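Local atomic coordinates of sister chromatid cohesion protein (Chaetomium thermophilum, PDB entry 5T8V), a protein that probably acts, like other Scc2/Nipped-B proteins, in loading cohesin onto chromatin, this chain being its HEAT-repeat C-terminal portion. Residues S1007-M1012 with P1044-A1049; G252-A257 with A292-L297. All coordinates share one frame; numbering follows the deposited sequence.

Contact 1 (S1007-M1012 with P1044-A1049); sequences SVSKLM and PRNYVA
Asn1046 puts its carboxamide against the first turn of helix 1009-1016, each end of the amide meeting a different residue. OD1 of Asn1046 lies 3.2 Å from CB of Ser1009, while ND2 of Asn1046 rests 3.5 Å from CA and 3.6 Å from CB of Lys1010. The CB bond of Asn1046 points toward 1007-1012, and CG, anti to the carbonyl carbon (chi1 -76°), carries the amide to the turn; Lys1010 and Asn1046 form the closest backbone pair, CA to CA 6.5 Å. These van der Waals contacts to carbon are the packed part, with Asn1046 and Ser1009 both buried; the two segments together bury 118 Å². In this HEAT-repeat protein the contact joins a helix start to the connection between helices 1026-1042 and 1050-1062, where a type I turn runs from Asn1046 to Ala1049. Val1008 is the N-cap residue, and Ser1007 OG accepts from Lys1010 N in an ST motif (3.0 Å, N-H...O angle 159°). Ser1009 OG is hydrogen-bonded to Asn988 OD1, outside both segments. The solvent side is looser: beyond CB the Lys1010 chain is extended and leads its ammonium end away from Asn1046.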
loop_
_atom_site.group_PDB
_atom_site.type_symbol
_atom_site.label_atom_id
_atom_site.label_comp_id
_atom_site.label_asym_id
_atom_site.label_seq_id
_atom_site.Cartn_x
_atom_site.Cartn_y
_atom_site.Cartn_z
ATOM N N SER A 1007 20.949 -67.903 -10.169
ATOM C CA SER A 1007 20.990 -66.462 -9.953
ATOM C C SER A 1007 20.507 -65.674 -11.165
ATOM O O SER A 1007 19.635 -64.811 -11.031
ATOM C CB SER A 1007 22.414 -66.026 -9.589
ATOM O OG SER A 1007 22.454 -64.638 -9.304
ATOM N N VAL A 1008 21.065 -65.945 -12.344
ATOM C CA VAL A 1008 20.758 -65.191 -13.558
ATOM C C VAL A 1008 21.336 -63.787 -13.424
ATOM O O VAL A 1008 22.154 -63.363 -14.246
ATOM C CB VAL A 1008 19.243 -65.144 -13.840
ATOM C CG1 VAL A 1008 18.978 -64.512 -15.200
ATOM C CG2 VAL A 1008 18.643 -66.544 -13.773
ATOM N N SER A 1009 20.906 -63.055 -12.393
ATOM C CA SER A 1009 21.531 -61.780 -12.060
ATOM C C SER A 1009 23.049 -61.896 -12.112
ATOM O O SER A 1009 23.726 -61.138 -12.818
ATOM C CB SER A 1009 21.076 -61.331 -10.670
ATOM O OG SER A 1009 19.710 -61.644 -10.452
ATOM N N LYS A 1010 23.598 -62.863 -11.373
ATOM C CA LYS A 1010 25.039 -63.077 -11.379
ATOM C C LYS A 1010 25.532 -63.568 -12.732
ATOM O O LYS A 1010 26.700 -63.362 -13.071
ATOM C CB LYS A 1010 25.427 -64.072 -10.287
ATOM C CG LYS A 1010 26.861 -64.556 -10.389
ATOM C CD LYS A 1010 27.366 -65.101 -9.069
ATOM C CE LYS A 1010 28.741 -65.724 -9.226
ATOM N NZ LYS A 1010 29.395 -65.977 -7.914
ATOM N N LEU A 1011 24.676 -64.230 -13.512
ATOM C CA LEU A 1011 25.072 -64.628 -14.858
ATOM C C LEU A 1011 25.249 -63.406 -15.750
ATOM O O LEU A 1011 26.269 -63.263 -16.438
ATOM C CB LEU A 1011 24.037 -65.591 -15.447
ATOM C CG LEU A 1011 24.265 -66.072 -16.883
ATOM C CD1 LEU A 1011 25.639 -66.708 -17.043
ATOM C CD2 LEU A 1011 23.176 -67.056 -17.289
ATOM N N MET A 1012 24.268 -62.501 -15.733
ATOM C CA MET A 1012 24.378 -61.264 -16.497
ATOM C C MET A 1012 25.605 -60.469 -16.066
ATOM O O MET A 1012 26.429 -60.069 -16.900
ATOM C CB MET A 1012 23.099 -60.440 -16.324
ATOM C CG MET A 1012 21.838 -61.185 -16.756
ATOM S SD MET A 1012 20.316 -60.220 -16.651
ATOM C CE MET A 1012 20.055 -60.164 -14.884
ATOM N N PRO A 1044 20.709 -56.230 -5.279
ATOM C CA PRO A 1044 21.851 -55.624 -4.574
ATOM C C PRO A 1044 22.917 -56.613 -4.138
ATOM O O PRO A 1044 24.069 -56.204 -3.945
ATOM C CB PRO A 1044 21.195 -54.944 -3.364
ATOM C CG PRO A 1044 19.778 -54.722 -3.774
ATOM C CD PRO A 1044 19.425 -55.881 -4.646
ATOM N N ARG A 1045 22.587 -57.895 -3.967
ATOM C CA ARG A 1045 23.592 -58.849 -3.514
ATOM C C ARG A 1045 24.753 -58.970 -4.491
ATOM O O ARG A 1045 25.839 -59.407 -4.094
ATOM C CB ARG A 1045 22.956 -60.219 -3.281
ATOM C CG ARG A 1045 22.074 -60.274 -2.038
ATOM C CD ARG A 1045 22.272 -61.561 -1.252
ATOM N NE ARG A 1045 23.660 -61.742 -0.829
ATOM C CZ ARG A 1045 24.212 -61.154 0.230
ATOM N NH1 ARG A 1045 23.504 -60.329 0.990
ATOM N NH2 ARG A 1045 25.483 -61.388 0.528
ATOM N N ASN A 1046 24.558 -58.588 -5.754
ATOM C CA ASN A 1046 25.660 -58.598 -6.708
ATOM C C ASN A 1046 26.672 -57.494 -6.429
ATOM O O ASN A 1046 27.832 -57.625 -6.828
ATOM C CB ASN A 1046 25.126 -58.462 -8.135
ATOM C CG ASN A 1046 24.523 -59.753 -8.655
ATOM O OD1 ASN A 1046 23.333 -59.816 -8.965
ATOM N ND2 ASN A 1046 25.346 -60.792 -8.757
ATOM N N TYR A 1047 26.259 -56.418 -5.753
ATOM C CA TYR A 1047 27.178 -55.327 -5.445
ATOM C C TYR A 1047 28.419 -55.822 -4.712
ATOM O O TYR A 1047 29.541 -55.405 -5.022
ATOM C CB TYR A 1047 26.474 -54.267 -4.595
ATOM C CG TYR A 1047 25.669 -53.241 -5.361
ATOM C CD1 TYR A 1047 26.283 -52.361 -6.244
ATOM C CD2 TYR A 1047 24.299 -53.127 -5.175
ATOM C CE1 TYR A 1047 25.552 -51.413 -6.935
ATOM C CE2 TYR A 1047 23.558 -52.182 -5.860
ATOM C CZ TYR A 1047 24.189 -51.328 -6.737
ATOM O OH TYR A 1047 23.453 -50.387 -7.418
ATOM N N VAL A 1048 28.238 -56.709 -3.732
ATOM C CA VAL A 1048 29.324 -57.110 -2.839
ATOM C C VAL A 1048 30.061 -58.322 -3.395
ATOM O O VAL A 1048 30.660 -59.095 -2.637
ATOM C CB VAL A 1048 28.799 -57.402 -1.421
ATOM C CG1 VAL A 1048 28.198 -56.150 -0.813
ATOM C CG2 VAL A 1048 27.776 -58.536 -1.440
ATOM N N ALA A 1049 30.028 -58.498 -4.712
ATOM C CA ALA A 1049 30.778 -59.561 -5.363
ATOM C C ALA A 1049 32.127 -59.029 -5.826
ATOM O O ALA A 1049 32.219 -57.929 -6.380
ATOM C CB ALA A 1049 29.999 -60.123 -6.552
#

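Contact 2 (G252-A257 with A292-L297); sequences GFRLVA and ARTFKL
The backbone carbonyl O of Thr294 takes both terminal nitrogens of the Arg254 guanidinium. NH2 of Arg254 lies 2.9 Å from Thr294 O, with an N-H...O angle of 131°, and the bond from NH1 of Arg254 to the same oxygen is weak, at 3.1 Å. Both bonds are well short of straight, as expected when one acceptor sits between two donors. The oxygen approaches the edge of the guanidinium near its plane, though tilted from it by 27°. Thr294 OG1 is also 3.1 Å from Arg254 NH1, but the angle is too poor for a hydrogen bond. Arg254 projects from helix 247-267 with CG anti to its backbone N; its CB bond points toward 292-297, and the chain, bent at chi3, brings the guanidinium to the Thr294 carbonyl. The loop leads into strand 295-296, which pairs antiparallel with strand 302-303 in a small two-stranded hairpin set within the otherwise helical repeat fold; Phe295 shares backbone bonds with Ile303 there. Phe295 packs beside the arginine, its CD1 3.8 Å from Arg254 NH2 and 3.9 Å from Arg254 NE, the ring and guanidinium planes 50° apart. CB of Phe295 lies 4.2 Å above the plane of the Arg254 guanidinium, offset toward the rim. A leucine in place of Arg254 would probably leave Thr294 O without these two donors and strip Phe295 of the flat group beside its ring. Pro305, at the start of helix 305-315, touches both Arg254 and Thr294, while Phe295 reaches Ala308 one turn further on.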
loop_
_atom_site.group_PDB
_atom_site.type_symbol
_atom_site.label_atom_id
_atom_site.label_comp_id
_atom_site.label_asym_id
_atom_site.label_seq_id
_atom_site.Cartn_x
_atom_site.Cartn_y
_atom_site.Cartn_z
ATOM N N GLY A 252 -31.763 32.760 13.755
ATOM C CA GLY A 252 -31.663 34.168 13.413
ATOM C C GLY A 252 -30.673 34.899 14.295
ATOM O O GLY A 252 -29.894 35.731 13.817
ATOM N N PHE A 253 -30.678 34.594 15.594
ATOM C CA PHE A 253 -29.669 35.194 16.463
ATOM C C PHE A 253 -28.260 34.836 16.000
ATOM O O PHE A 253 -27.388 35.708 15.896
ATOM C CB PHE A 253 -29.883 34.766 17.911
ATOM C CG PHE A 253 -30.939 35.553 18.615
ATOM C CD1 PHE A 253 -30.701 36.860 18.997
ATOM C CD2 PHE A 253 -32.171 34.993 18.890
ATOM C CE1 PHE A 253 -31.673 37.593 19.643
ATOM C CE2 PHE A 253 -33.144 35.718 19.538
ATOM C CZ PHE A 253 -32.894 37.021 19.917
ATOM N N ARG A 254 -28.012 33.552 15.723
ATOM C CA ARG A 254 -26.697 33.138 15.240
ATOM C C ARG A 254 -26.273 33.966 14.030
ATOM O O ARG A 254 -25.142 34.469 13.963
ATOM C CB ARG A 254 -26.722 31.648 14.894
ATOM C CG ARG A 254 -25.387 30.935 15.028
ATOM C CD ARG A 254 -25.579 29.422 15.012
ATOM N NE ARG A 254 -26.327 28.973 13.839
ATOM C CZ ARG A 254 -26.832 27.751 13.691
ATOM N NH1 ARG A 254 -26.679 26.840 14.646
ATOM N NH2 ARG A 254 -27.498 27.437 12.587
ATOM N N LEU A 255 -27.181 34.131 13.067
ATOM C CA LEU A 255 -26.855 34.886 11.859
ATOM C C LEU A 255 -26.517 36.336 12.187
ATOM O O LEU A 255 -25.514 36.878 11.706
ATOM C CB LEU A 255 -28.015 34.809 10.870
ATOM C CG LEU A 255 -27.863 33.726 9.803
ATOM C CD1 LEU A 255 -29.198 33.417 9.150
ATOM C CD2 LEU A 255 -26.845 34.169 8.761
ATOM N N VAL A 256 -27.352 36.988 13.001
ATOM C CA VAL A 256 -27.064 38.364 13.405
ATOM C C VAL A 256 -25.676 38.459 14.026
ATOM O O VAL A 256 -24.927 39.413 13.775
ATOM C CB VAL A 256 -28.155 38.871 14.369
ATOM C CG1 VAL A 256 -27.698 40.126 15.111
ATOM C CG2 VAL A 256 -29.433 39.157 13.601
ATOM N N ALA A 257 -25.313 37.471 14.849
ATOM C CA ALA A 257 -23.995 37.485 15.472
ATOM C C ALA A 257 -22.892 37.399 14.425
ATOM O O ALA A 257 -21.901 38.138 14.493
ATOM C CB ALA A 257 -23.873 36.341 16.475
ATOM N N ALA A 292 -20.727 20.058 17.027
ATOM C CA ALA A 292 -21.565 19.456 16.005
ATOM C C ALA A 292 -21.842 20.452 14.882
ATOM O O ALA A 292 -21.794 21.673 15.065
ATOM C CB ALA A 292 -22.881 18.969 16.614
ATOM N N ARG A 293 -22.135 19.911 13.701
ATOM C CA ARG A 293 -22.393 20.718 12.508
ATOM C C ARG A 293 -23.868 21.100 12.510
ATOM O O ARG A 293 -24.725 20.373 12.005
ATOM C CB ARG A 293 -22.001 19.952 11.253
ATOM C CG ARG A 293 -20.582 19.401 11.296
ATOM C CD ARG A 293 -20.234 18.648 10.028
ATOM N NE ARG A 293 -18.848 18.183 10.030
ATOM C CZ ARG A 293 -18.440 17.011 10.506
ATOM N NH1 ARG A 293 -19.308 16.154 11.034
ATOM N NH2 ARG A 293 -17.153 16.689 10.454
ATOM N N THR A 294 -24.166 22.264 13.085
ATOM C CA THR A 294 -25.536 22.720 13.278
ATOM C C THR A 294 -25.893 23.912 12.394
ATOM O O THR A 294 -26.930 24.545 12.618
ATOM C CB THR A 294 -25.764 23.083 14.749
ATOM O OG1 THR A 294 -25.002 24.250 15.083
ATOM C CG2 THR A 294 -25.340 21.933 15.655
ATOM N N PHE A 295 -25.067 24.231 11.402
ATOM C CA PHE A 295 -25.311 25.351 10.494
ATOM C C PHE A 295 -25.716 24.773 9.142
ATOM O O PHE A 295 -24.871 24.289 8.384
ATOM C CB PHE A 295 -24.071 26.233 10.382
ATOM C CG PHE A 295 -24.301 27.517 9.638
ATOM C CD1 PHE A 295 -24.747 28.648 10.300
ATOM C CD2 PHE A 295 -24.058 27.598 8.278
ATOM C CE1 PHE A 295 -24.951 29.828 9.620
ATOM C CE2 PHE A 295 -24.262 28.781 7.594
ATOM C CZ PHE A 295 -24.708 29.896 8.266
ATOM N N LYS A 296 -27.011 24.824 8.844
ATOM C CA LYS A 296 -27.532 24.233 7.621
ATOM C C LYS A 296 -27.303 25.165 6.441
ATOM O O LYS A 296 -27.503 26.379 6.539
ATOM C CB LYS A 296 -29.024 23.934 7.761
ATOM C CG LYS A 296 -29.385 23.083 8.970
ATOM C CD LYS A 296 -28.741 21.705 8.912
ATOM C CE LYS A 296 -29.139 20.866 10.116
ATOM N NZ LYS A 296 -28.522 19.510 10.095
ATOM N N LEU A 297 -26.881 24.588 5.322
ATOM C CA LEU A 297 -26.672 25.328 4.089
ATOM C C LEU A 297 -27.831 25.081 3.132
ATOM O O LEU A 297 -28.499 24.045 3.190
ATOM C CB LEU A 297 -25.357 24.919 3.424
ATOM C CG LEU A 297 -24.105 25.027 4.297
ATOM C CD1 LEU A 297 -22.895 24.498 3.546
ATOM C CD2 LEU A 297 -23.878 26.464 4.747
#

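How the contacts relate
From the N terminus, contact 2 comes first: helix 247-267 is met again at residues 292-297, closing a loop whose 34 intervening residues include 21 in helix. The chain then passes through a long run of helices before contact 1 closes a second loop, from residues 1007-1012 to 1044-1049, with 31 residues between its segments and again 21 of them helical. The loops are in series, neither nesting nor crossing. Contact 2 ties a helix to the loop entering a hairpin and its first strand residue, contact 1 a helix start to an interhelical connection. Their centres are 105 Å apart, on opposite sides of the chain's centre, and their nearest atoms are about 80 Å apart.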